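Heat shock protease HtrA (PDB 1L1J) probably acts as an ATP-independent, stress-response serine endopeptidase, the chain here being its trypsin-like protease domain. Local coordinates at residues Tyr119-Gly123 with His191-Ile195; Ile130-Ala136 with Val147-Ser153. All blocks are in the same frame, centred on the assembly; numbering follows the deposited sequence.

Contact 1: residues Tyr119-Gly123 with His191-Ile195; sequences YLEFG and HGEVI
Leu120 and Val194 meet where the connection between the two beta-barrels of this trypsin-like fold begins to pair, in parallel, with a strand of the second barrel. The evidence for that placing lies in the backbone: Leu120 still bonds Ile62 of strand 54-64, in the first barrel, whereas the next residues turn to Val194. At Leu120 the contact is made close to the main chain, CB lying 3.6 Å from Val194 CG2, and the two side chains run roughly perpendicular to each other. Phe61 of strand 54-64 touches both.

Glu121 takes part through its carbonyl. Its O accepts a hydrogen bond from Val194 N at 2.7 Å, which is almost straight at the hydrogen (176°) and nearly collinear with the C=O bond. Glu193 CA adds a C-H contact to the same oxygen at 3.6 Å.

Phe122 is paired in register with Val194 in a parallel bridge, and both side chains leave the same face of the sheet. They run side by side, with Phe122 CD2 4.2 Å from Val194 CB at an oblique approach. Ile216 of helix 216-223 packs against both residues, so that helix covers this face. Val194 reaches across because CG1 points opposite the backbone N (chi1 176°), which leaves CG2 beside N and directed at Leu120.

Gly123 closes the pairing. Its N donates to Val194 O at 2.8 Å, approaching 32° from the carbonyl plane, and its own O accepts a hydrogen bond from Lys220 NZ. Val194 is thus held through both its N and its O. The other face carries the Glu193 side chain, which lies alongside the glycine, with Glu193 CB 3.7 Å from Gly123 CA.

Contact 2: residues Ile130-Ala136 with Val147-Ser153; sequences IGEWAIA and VTVGVVS
Glu132 runs its side chain alongside Val152 near the outer end of an antiparallel pairing that continues inward to Ala136 and Thr148. From Glu132 CB, which is directed away from the facing strand, a chi1 of 62° places CG over the backbone, flanked by N and C, and this turn sets it 3.3 Å from Val152 CG2. CD follows at 3.9 Å from that methyl, and OE2 still passes it at 3.6 Å, so three successive groups of the glutamate cover one methyl. With an alanine here CG and the carboxylate are gone, and Val152 CG2 would probably be left uncovered on this side.

The backbones of the two residues are joined as well: Val152 N donates to Glu132 O at 2.8 Å, and Gly131 N to Val152 O. The backbone angles of Gly131 would push a CB against the preceding carbonyl oxygen, which calls for glycine.

Further along, Ala134 pairs with Gly150 and Ala136 with Thr148 through reciprocal N-H to O bonds. The two bonds of the first pair differ in aim: Gly150 N reaches Ala134 O in the carbonyl plane, whereas Ala134 N comes to Gly150 O from above the plane, 56° out of it. Between these pairs, Ile135 puts CG2 3.8 Å from Val147 CG1, on the face covered by helix 5-13. On the opposite face Ala136 CB rests 3.4 Å from Thr148 OG1, a hydroxyl whose hydrogen-bond partner is Ala177 O.

The Thr148 side chain also touches Asn182, a predicted substrate-binding residue. The paired bonds and segment axes 131° apart mark strands 133-138 and 146-160 as a twisted beta-hairpin, of the kind that builds the second barrel of trypsin-like proteases, here beside the loop of the predicted catalytic serine, Ser183.

In the fold
Contacts 1 and 2 lie in the same mixed sheet, their centres 14 Å apart, and strand 121-122 is followed directly along the chain by strand 133-138. They touch through side chains: Ile195 CD1 of contact 1 packs 3.7 Å from Glu132 OE2 of contact 2. Strand 186-188 gives a second connection, its backbone bonding Ile195 through Leu187 and Ile135 through Leu188. Their relation to the predicted charge-relay triad of Ser183, His74 and Asp104 differs. Contact 2 reaches the edge of the predicted site, the side chain of Thr148 lying about 4 Å from that of Asn182 and that of Ala136 about 10 Å from that of Ser183, while contact 1 is structural packing away from the annotated sites.

Contact 1: residues Tyr119-Gly123 with His191-Ile195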
loop_
_atom_site.group_PDB
_atom_site.type_symbol
_atom_site.label_atom_id
_atom_site.label_comp_id
_atom_site.label_asym_id
_atom_site.label_seq_id
_atom_site.Cartn_x
_atom_site.Cartn_y
_atom_site.Cartn_z
ATOM N N TYR A 119 8.752 -10.952 -5.406
ATOM C CA TYR A 119 7.515 -10.873 -4.643
ATOM C C TYR A 119 7.698 -11.051 -3.150
ATOM O O TYR A 119 8.677 -11.648 -2.693
ATOM C CB TYR A 119 6.541 -11.931 -5.143
ATOM C CG TYR A 119 7.081 -13.323 -4.966
ATOM C CD1 TYR A 119 6.512 -14.199 -4.043
ATOM C CD2 TYR A 119 8.198 -13.756 -5.689
ATOM C CE1 TYR A 119 7.041 -15.479 -3.842
ATOM C CE2 TYR A 119 8.736 -15.026 -5.495
ATOM C CZ TYR A 119 8.154 -15.884 -4.569
ATOM O OH TYR A 119 8.673 -17.146 -4.377
ATOM N N LEU A 120 6.724 -10.534 -2.399
ATOM C CA LEU A 120 6.723 -10.637 -0.946
ATOM C C LEU A 120 5.881 -11.836 -0.521
ATOM O O LEU A 120 5.038 -12.305 -1.269
ATOM C CB LEU A 120 6.150 -9.358 -0.320
ATOM C CG LEU A 120 6.932 -8.035 -0.322
ATOM C CD1 LEU A 120 8.365 -8.270 -0.769
ATOM C CD2 LEU A 120 6.240 -7.028 -1.222
ATOM N N GLU A 121 6.117 -12.337 0.681
ATOM C CA GLU A 121 5.352 -13.464 1.186
ATOM C C GLU A 121 4.424 -12.995 2.298
ATOM O O GLU A 121 4.717 -12.028 2.996
ATOM C CB GLU A 121 6.293 -14.538 1.716
ATOM C CG GLU A 121 7.348 -14.958 0.712
ATOM C CD GLU A 121 8.135 -16.177 1.166
ATOM O OE1 GLU A 121 8.729 -16.129 2.274
ATOM O OE2 GLU A 121 8.156 -17.182 0.415
ATOM N N PHE A 122 3.296 -13.673 2.455
ATOM C CA PHE A 122 2.340 -13.306 3.491
ATOM C C PHE A 122 2.719 -13.903 4.836
ATOM O O PHE A 122 3.255 -15.003 4.921
ATOM C CB PHE A 122 0.934 -13.777 3.110
ATOM C CG PHE A 122 0.395 -13.141 1.855
ATOM C CD1 PHE A 122 -0.732 -13.662 1.228
ATOM C CD2 PHE A 122 1.000 -12.009 1.312
ATOM C CE1 PHE A 122 -1.242 -13.066 0.076
ATOM C CE2 PHE A 122 0.497 -11.407 0.163
ATOM C CZ PHE A 122 -0.626 -11.933 -0.454
ATOM N N GLY A 123 2.458 -13.148 5.892
ATOM C CA GLY A 123 2.730 -13.639 7.221
ATOM C C GLY A 123 1.383 -14.128 7.706
ATOM O O GLY A 123 0.525 -14.480 6.898
ATOM N N HIS A 191 10.757 -10.400 9.958
ATOM C CA HIS A 191 10.996 -11.581 9.148
ATOM C C HIS A 191 10.750 -11.377 7.656
ATOM O O HIS A 191 10.922 -12.299 6.875
ATOM C CB HIS A 191 10.144 -12.741 9.666
ATOM C CG HIS A 191 10.407 -13.083 11.096
ATOM N ND1 HIS A 191 9.824 -12.403 12.145
ATOM C CD2 HIS A 191 11.237 -13.994 11.655
ATOM C CE1 HIS A 191 10.283 -12.883 13.288
ATOM N NE2 HIS A 191 11.143 -13.848 13.017
ATOM N N GLY A 192 10.347 -10.178 7.257
ATOM C CA GLY A 192 10.113 -9.923 5.847
ATOM C C GLY A 192 8.765 -10.415 5.369
ATOM O O GLY A 192 8.497 -10.469 4.176
ATOM N N GLU A 193 7.896 -10.773 6.295
ATOM C CA GLU A 193 6.579 -11.261 5.925
ATOM C C GLU A 193 5.545 -10.135 5.954
ATOM O O GLU A 193 5.536 -9.305 6.862
ATOM C CB GLU A 193 6.171 -12.380 6.873
ATOM C CG GLU A 193 7.229 -13.468 7.027
ATOM C CD GLU A 193 6.871 -14.450 8.122
ATOM O OE1 GLU A 193 5.893 -15.201 7.946
ATOM O OE2 GLU A 193 7.552 -14.463 9.169
ATOM N N VAL A 194 4.679 -10.097 4.950
ATOM C CA VAL A 194 3.652 -9.069 4.883
ATOM C C VAL A 194 2.585 -9.354 5.933
ATOM O O VAL A 194 1.968 -10.426 5.899
ATOM C CB VAL A 194 2.960 -9.060 3.506
ATOM C CG1 VAL A 194 1.837 -8.041 3.498
ATOM C CG2 VAL A 194 3.974 -8.762 2.421
ATOM N N ILE A 195 2.365 -8.421 6.861
ATOM C CA ILE A 195 1.339 -8.625 7.872
ATOM C C ILE A 195 0.126 -7.734 7.658
ATOM O O ILE A 195 -0.869 -7.842 8.376
ATOM C CB ILE A 195 1.874 -8.403 9.294
ATOM C CG1 ILE A 195 2.542 -7.029 9.405
ATOM C CG2 ILE A 195 2.803 -9.562 9.666
ATOM C CD1 ILE A 195 2.794 -6.591 10.831
#

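Contact 2: residues Ile130-Ala136 with Val147-Ser153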
loop_
_atom_site.group_PDB
_atom_site.type_symbol
_atom_site.label_atom_id
_atom_site.label_comp_id
_atom_site.label_asym_id
_atom_site.label_seq_id
_atom_site.Cartn_x
_atom_site.Cartn_y
_atom_site.Cartn_z
ATOM N N ILE A 130 1.637 -7.847 19.894
ATOM C CA ILE A 130 1.676 -6.403 20.059
ATOM C C ILE A 130 3.026 -6.043 20.643
ATOM O O ILE A 130 3.410 -6.592 21.666
ATOM C CB ILE A 130 0.570 -5.916 21.008
ATOM C CG1 ILE A 130 -0.794 -6.341 20.470
ATOM C CG2 ILE A 130 0.614 -4.402 21.137
ATOM C CD1 ILE A 130 -1.917 -5.993 21.394
ATOM N N GLY A 131 3.742 -5.133 19.982
ATOM C CA GLY A 131 5.051 -4.726 20.446
ATOM C C GLY A 131 6.108 -5.175 19.467
ATOM O O GLY A 131 7.294 -4.870 19.627
ATOM N N GLU A 132 5.697 -5.913 18.442
ATOM C CA GLU A 132 6.657 -6.382 17.458
ATOM C C GLU A 132 6.875 -5.293 16.433
ATOM O O GLU A 132 5.950 -4.565 16.095
ATOM C CB GLU A 132 6.167 -7.652 16.767
ATOM C CG GLU A 132 4.885 -7.492 15.989
ATOM C CD GLU A 132 4.737 -8.538 14.901
ATOM O OE1 GLU A 132 4.982 -9.725 15.172
ATOM O OE2 GLU A 132 4.367 -8.174 13.766
ATOM N N TRP A 133 8.100 -5.179 15.940
ATOM C CA TRP A 133 8.413 -4.147 14.960
ATOM C C TRP A 133 7.668 -4.339 13.652
ATOM O O TRP A 133 7.563 -5.456 13.149
ATOM C CB TRP A 133 9.917 -4.112 14.660
ATOM C CG TRP A 133 10.766 -3.840 15.853
ATOM C CD1 TRP A 133 11.417 -4.758 16.618
ATOM C CD2 TRP A 133 11.051 -2.559 16.433
ATOM N NE1 TRP A 133 12.088 -4.130 17.643
ATOM C CE2 TRP A 133 11.872 -2.780 17.557
ATOM C CE3 TRP A 133 10.675 -1.242 16.120
ATOM C CZ2 TRP A 133 12.345 -1.742 18.357
ATOM C CZ3 TRP A 133 11.140 -0.206 16.915
ATOM C CH2 TRP A 133 11.960 -0.462 18.024
ATOM N N ALA A 134 7.148 -3.240 13.114
ATOM C CA ALA A 134 6.449 -3.254 11.832
ATOM C C ALA A 134 7.163 -2.257 10.907
ATOM O O ALA A 134 7.474 -1.133 11.304
ATOM C CB ALA A 134 5.009 -2.859 12.010
ATOM N N ILE A 135 7.425 -2.662 9.675
ATOM C CA ILE A 135 8.121 -1.774 8.773
ATOM C C ILE A 135 7.187 -1.430 7.629
ATOM O O ILE A 135 6.789 -2.309 6.882
ATOM C CB ILE A 135 9.410 -2.457 8.239
ATOM C CG1 ILE A 135 10.121 -3.197 9.381
ATOM C CG2 ILE A 135 10.363 -1.417 7.670
ATOM C CD1 ILE A 135 11.336 -3.991 8.948
ATOM N N ALA A 136 6.817 -0.161 7.509
ATOM C CA ALA A 136 5.932 0.270 6.435
ATOM C C ALA A 136 6.784 0.659 5.238
ATOM O O ALA A 136 7.755 1.408 5.388
ATOM C CB ALA A 136 5.126 1.445 6.885
ATOM N N VAL A 147 10.475 4.691 3.908
ATOM C CA VAL A 147 10.275 3.735 4.994
ATOM C C VAL A 147 10.030 4.377 6.358
ATOM O O VAL A 147 10.642 5.380 6.687
ATOM C CB VAL A 147 11.499 2.785 5.102
ATOM C CG1 VAL A 147 11.486 2.041 6.425
ATOM C CG2 VAL A 147 11.486 1.791 3.947
ATOM N N THR A 148 9.114 3.809 7.139
ATOM C CA THR A 148 8.822 4.305 8.485
ATOM C C THR A 148 8.723 3.089 9.380
ATOM O O THR A 148 8.230 2.047 8.978
ATOM C CB THR A 148 7.505 5.129 8.584
ATOM O OG1 THR A 148 6.386 4.324 8.212
ATOM C CG2 THR A 148 7.572 6.341 7.677
ATOM N N VAL A 149 9.222 3.224 10.594
ATOM C CA VAL A 149 9.240 2.119 11.518
ATOM C C VAL A 149 8.522 2.421 12.815
ATOM O O VAL A 149 8.502 3.552 13.294
ATOM C CB VAL A 149 10.687 1.726 11.825
ATOM C CG1 VAL A 149 10.732 0.456 12.632
ATOM C CG2 VAL A 149 11.428 1.558 10.541
ATOM N N GLY A 150 7.939 1.379 13.372
ATOM C CA GLY A 150 7.216 1.498 14.609
ATOM C C GLY A 150 7.007 0.113 15.184
ATOM O O GLY A 150 7.853 -0.786 15.048
ATOM N N VAL A 151 5.857 -0.091 15.801
ATOM C CA VAL A 151 5.602 -1.380 16.406
ATOM C C VAL A 151 4.124 -1.692 16.293
ATOM O O VAL A 151 3.336 -0.804 15.959
ATOM C CB VAL A 151 6.073 -1.334 17.878
ATOM C CG1 VAL A 151 4.906 -1.062 18.824
ATOM C CG2 VAL A 151 6.809 -2.585 18.198
ATOM N N VAL A 152 3.722 -2.932 16.527
ATOM C CA VAL A 152 2.292 -3.188 16.437
ATOM C C VAL A 152 1.694 -2.658 17.732
ATOM O O VAL A 152 2.178 -2.983 18.824
ATOM C CB VAL A 152 1.958 -4.658 16.276
ATOM C CG1 VAL A 152 0.466 -4.797 16.114
ATOM C CG2 VAL A 152 2.651 -5.226 15.038
ATOM N N SER A 153 0.671 -1.814 17.592
ATOM C CA SER A 153 0.012 -1.172 18.725
ATOM C C SER A 153 -1.248 -1.879 19.192
ATOM O O SER A 153 -1.527 -1.974 20.386
ATOM C CB SER A 153 -0.364 0.265 18.366
ATOM O OG SER A 153 0.776 1.073 18.170
#